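Local coordinates for protein formate dehydrogenase (Staphylococcus aureus, PDB 6TTB) that probably catalyses the NAD-dependent oxidation of formate to carbon dioxide, and binds NAD in a Rossmann-type domain, at residues G200-V203 with A204-A208. Sequence-based numbering, arbitrary orientation.
Sequences GQLV and AERLA
Arg206 turns its side chain back along the helix and bonds the carbonyl oxygen of Leu202. Its NH1 lies 3.0 Å from Leu202 O. The bond is bent, with an N-H...O angle of 136°. The oxygen sits at the edge of the guanidinium group, somewhat out of its plane. Arg206 N also donates to Leu202 O, at 3.3 Å. The two donors reach this oxygen from opposite faces of its carbonyl plane, so Leu202 O is gripped by two bonds, one from the backbone and one from the side chain of Arg206. CG of Arg206 stands beside the backbone N (chi1 -54°). The chain runs extended to NE, and the turn at chi4 (41°) then swings NH1 round to Leu202 O.

The other backbone bonds are of the usual i to i+4 kind. Ala204 N donates to Gly200 O, Glu205 N to Gln201 O, and Leu207 N to Val203 O at 2.8 Å.

All of this lies on helix 198-207, the helix of the beta-alpha-beta unit between strands 190-194 and 213-217. Gly200 fits the last glycine of a Rossmann-type GxGxxG pattern and lies close to the bound NAD. Gln201 NE2 bonds Phe196 O, in the turn before the helix.

The apolar side-chain pair is Val203 and Leu207, which lie side by side, with Val203 CG1 4.1 Å from Leu207 CD1. Leu202 runs alongside Arg206, with Leu202 CD2 4.1 Å from Arg206 NH1, a van der Waals contact. Leu202 and Val203 both pack on Ala148 of helix 144-160, and Arg206 touches Val145 there. Arg206 also packs against Pro209 of the second subunit.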
ATOM      1  N   GLY A 200     -16.475  -2.739  -5.677  1.00 19.16           N
ATOM      2  CA  GLY A 200     -16.661  -1.968  -4.464  1.00 20.69           C
ATOM      3  C   GLY A 200     -16.779  -2.874  -3.244  1.00 18.79           C
ATOM      4  O   GLY A 200     -16.277  -2.529  -2.141  1.00 15.21           O
ATOM      5  N   GLN A 201     -17.534  -3.990  -3.456  1.00 22.17           N
ATOM      6  CA  GLN A 201     -17.876  -4.963  -2.427  1.00 21.18           C
ATOM      7  C   GLN A 201     -16.662  -5.832  -2.043  1.00 21.89           C
ATOM      8  O   GLN A 201     -16.461  -6.158  -0.860  1.00 18.42           O
ATOM      9  CB  GLN A 201     -19.051  -5.748  -2.909  1.00 19.10           C
ATOM     10  CG  GLN A 201     -20.359  -5.089  -2.480  1.00 30.86           C
ATOM     11  CD  GLN A 201     -21.547  -5.735  -3.150  1.00 29.23           C
ATOM     12  OE1 GLN A 201     -21.648  -6.968  -3.192  1.00 29.94           O
ATOM     13  NE2 GLN A 201     -22.327  -4.930  -3.860  1.00 27.05           N
ATOM     14  N   LEU A 202     -15.840  -6.161  -3.043  1.00 20.97           N
ATOM     15  CA  LEU A 202     -14.645  -6.931  -2.797  1.00 24.92           C
ATOM     16  C   LEU A 202     -13.723  -6.093  -1.915  1.00 29.53           C
ATOM     17  O   LEU A 202     -12.997  -6.607  -1.051  1.00 39.02           O
ATOM     18  CB  LEU A 202     -13.971  -7.282  -4.125  1.00 22.03           C
ATOM     19  CG  LEU A 202     -14.640  -8.405  -4.917  1.00 19.40           C
ATOM     20  CD1 LEU A 202     -14.184  -8.395  -6.411  1.00 21.23           C
ATOM     21  CD2 LEU A 202     -14.335  -9.708  -4.293  1.00 15.24           C
ATOM     22  N   VAL A 203     -13.824  -4.782  -2.063  1.00 23.24           N
ATOM     23  CA  VAL A 203     -12.907  -3.914  -1.380  1.00 19.26           C
ATOM     24  C   VAL A 203     -13.390  -3.800   0.037  1.00 22.80           C
ATOM     25  O   VAL A 203     -12.589  -3.718   0.956  1.00 27.24           O
ATOM     26  CB  VAL A 203     -12.876  -2.567  -2.063  1.00 17.21           C
ATOM     27  CG1 VAL A 203     -12.426  -1.493  -1.131  1.00 16.57           C
ATOM     28  CG2 VAL A 203     -12.026  -2.625  -3.309  1.00 18.09           C
ATOM     29  N   ALA A 204     -14.715  -3.836   0.219  1.00 26.49           N
ATOM     30  CA  ALA A 204     -15.238  -3.710   1.580  1.00 24.86           C
ATOM     31  C   ALA A 204     -14.796  -4.909   2.394  1.00 23.66           C
ATOM     32  O   ALA A 204     -14.317  -4.749   3.506  1.00 26.34           O
ATOM     33  CB  ALA A 204     -16.723  -3.503   1.611  1.00 20.68           C
ATOM     34  N   GLU A 205     -14.883  -6.084   1.784  1.00 25.57           N
ATOM     35  CA  GLU A 205     -14.614  -7.317   2.488  1.00 28.72           C
ATOM     36  C   GLU A 205     -13.194  -7.258   3.005  1.00 25.16           C
ATOM     37  O   GLU A 205     -12.936  -7.563   4.172  1.00 24.74           O
ATOM     38  CB  GLU A 205     -14.762  -8.515   1.550  1.00 33.55           C
ATOM     39  CG  GLU A 205     -16.067  -9.258   1.761  1.00 44.54           C
ATOM     40  CD  GLU A 205     -16.589  -9.864   0.471  1.00 65.40           C
ATOM     41  OE1 GLU A 205     -15.762 -10.517  -0.248  1.00 73.53           O
ATOM     42  OE2 GLU A 205     -17.814  -9.668   0.151  1.00 51.66           O
ATOM     43  N   ARG A 206     -12.281  -6.841   2.129  1.00 21.41           N
ATOM     44  CA  ARG A 206     -10.885  -6.818   2.506  1.00 19.42           C
ATOM     45  C   ARG A 206     -10.631  -5.635   3.422  1.00 20.13           C
ATOM     46  O   ARG A 206      -9.753  -5.714   4.230  1.00 26.24           O
ATOM     47  CB  ARG A 206      -9.945  -6.778   1.313  1.00 18.84           C
ATOM     48  CG  ARG A 206     -10.195  -7.893   0.320  1.00 17.51           C
ATOM     49  CD  ARG A 206      -9.410  -7.548  -0.937  1.00 19.99           C
ATOM     50  NE  ARG A 206      -9.340  -8.767  -1.731  1.00 24.97           N
ATOM     51  CZ  ARG A 206     -10.373  -9.612  -1.874  1.00 21.05           C
ATOM     52  NH1 ARG A 206     -11.545  -9.269  -1.371  1.00 18.43           N
ATOM     53  NH2 ARG A 206     -10.227 -10.764  -2.511  1.00 15.87           N
ATOM     54  N   LEU A 207     -11.424  -4.568   3.356  1.00 16.40           N
ATOM     55  CA  LEU A 207     -11.089  -3.516   4.278  1.00 16.88           C
ATOM     56  C   LEU A 207     -11.683  -3.833   5.652  1.00 18.83           C
ATOM     57  O   LEU A 207     -11.236  -3.274   6.642  1.00 22.80           O
ATOM     58  CB  LEU A 207     -11.553  -2.133   3.773  1.00 16.69           C
ATOM     59  CG  LEU A 207     -10.671  -1.395   2.753  1.00 13.62           C
ATOM     60  CD1 LEU A 207     -11.260   0.013   2.444  1.00 12.72           C
ATOM     61  CD2 LEU A 207      -9.285  -1.237   3.282  1.00 11.84           C
ATOM     62  N   ALA A 208     -12.681  -4.719   5.744  1.00 18.66           N
ATOM     63  CA  ALA A 208     -13.456  -4.755   6.993  1.00 20.00           C
ATOM     64  C   ALA A 208     -12.543  -5.085   8.165  1.00 20.75           C
ATOM     65  O   ALA A 208     -12.599  -4.443   9.223  1.00 23.31           O
ATOM     66  CB  ALA A 208     -14.627  -5.717   6.917  1.00 17.26           C
TER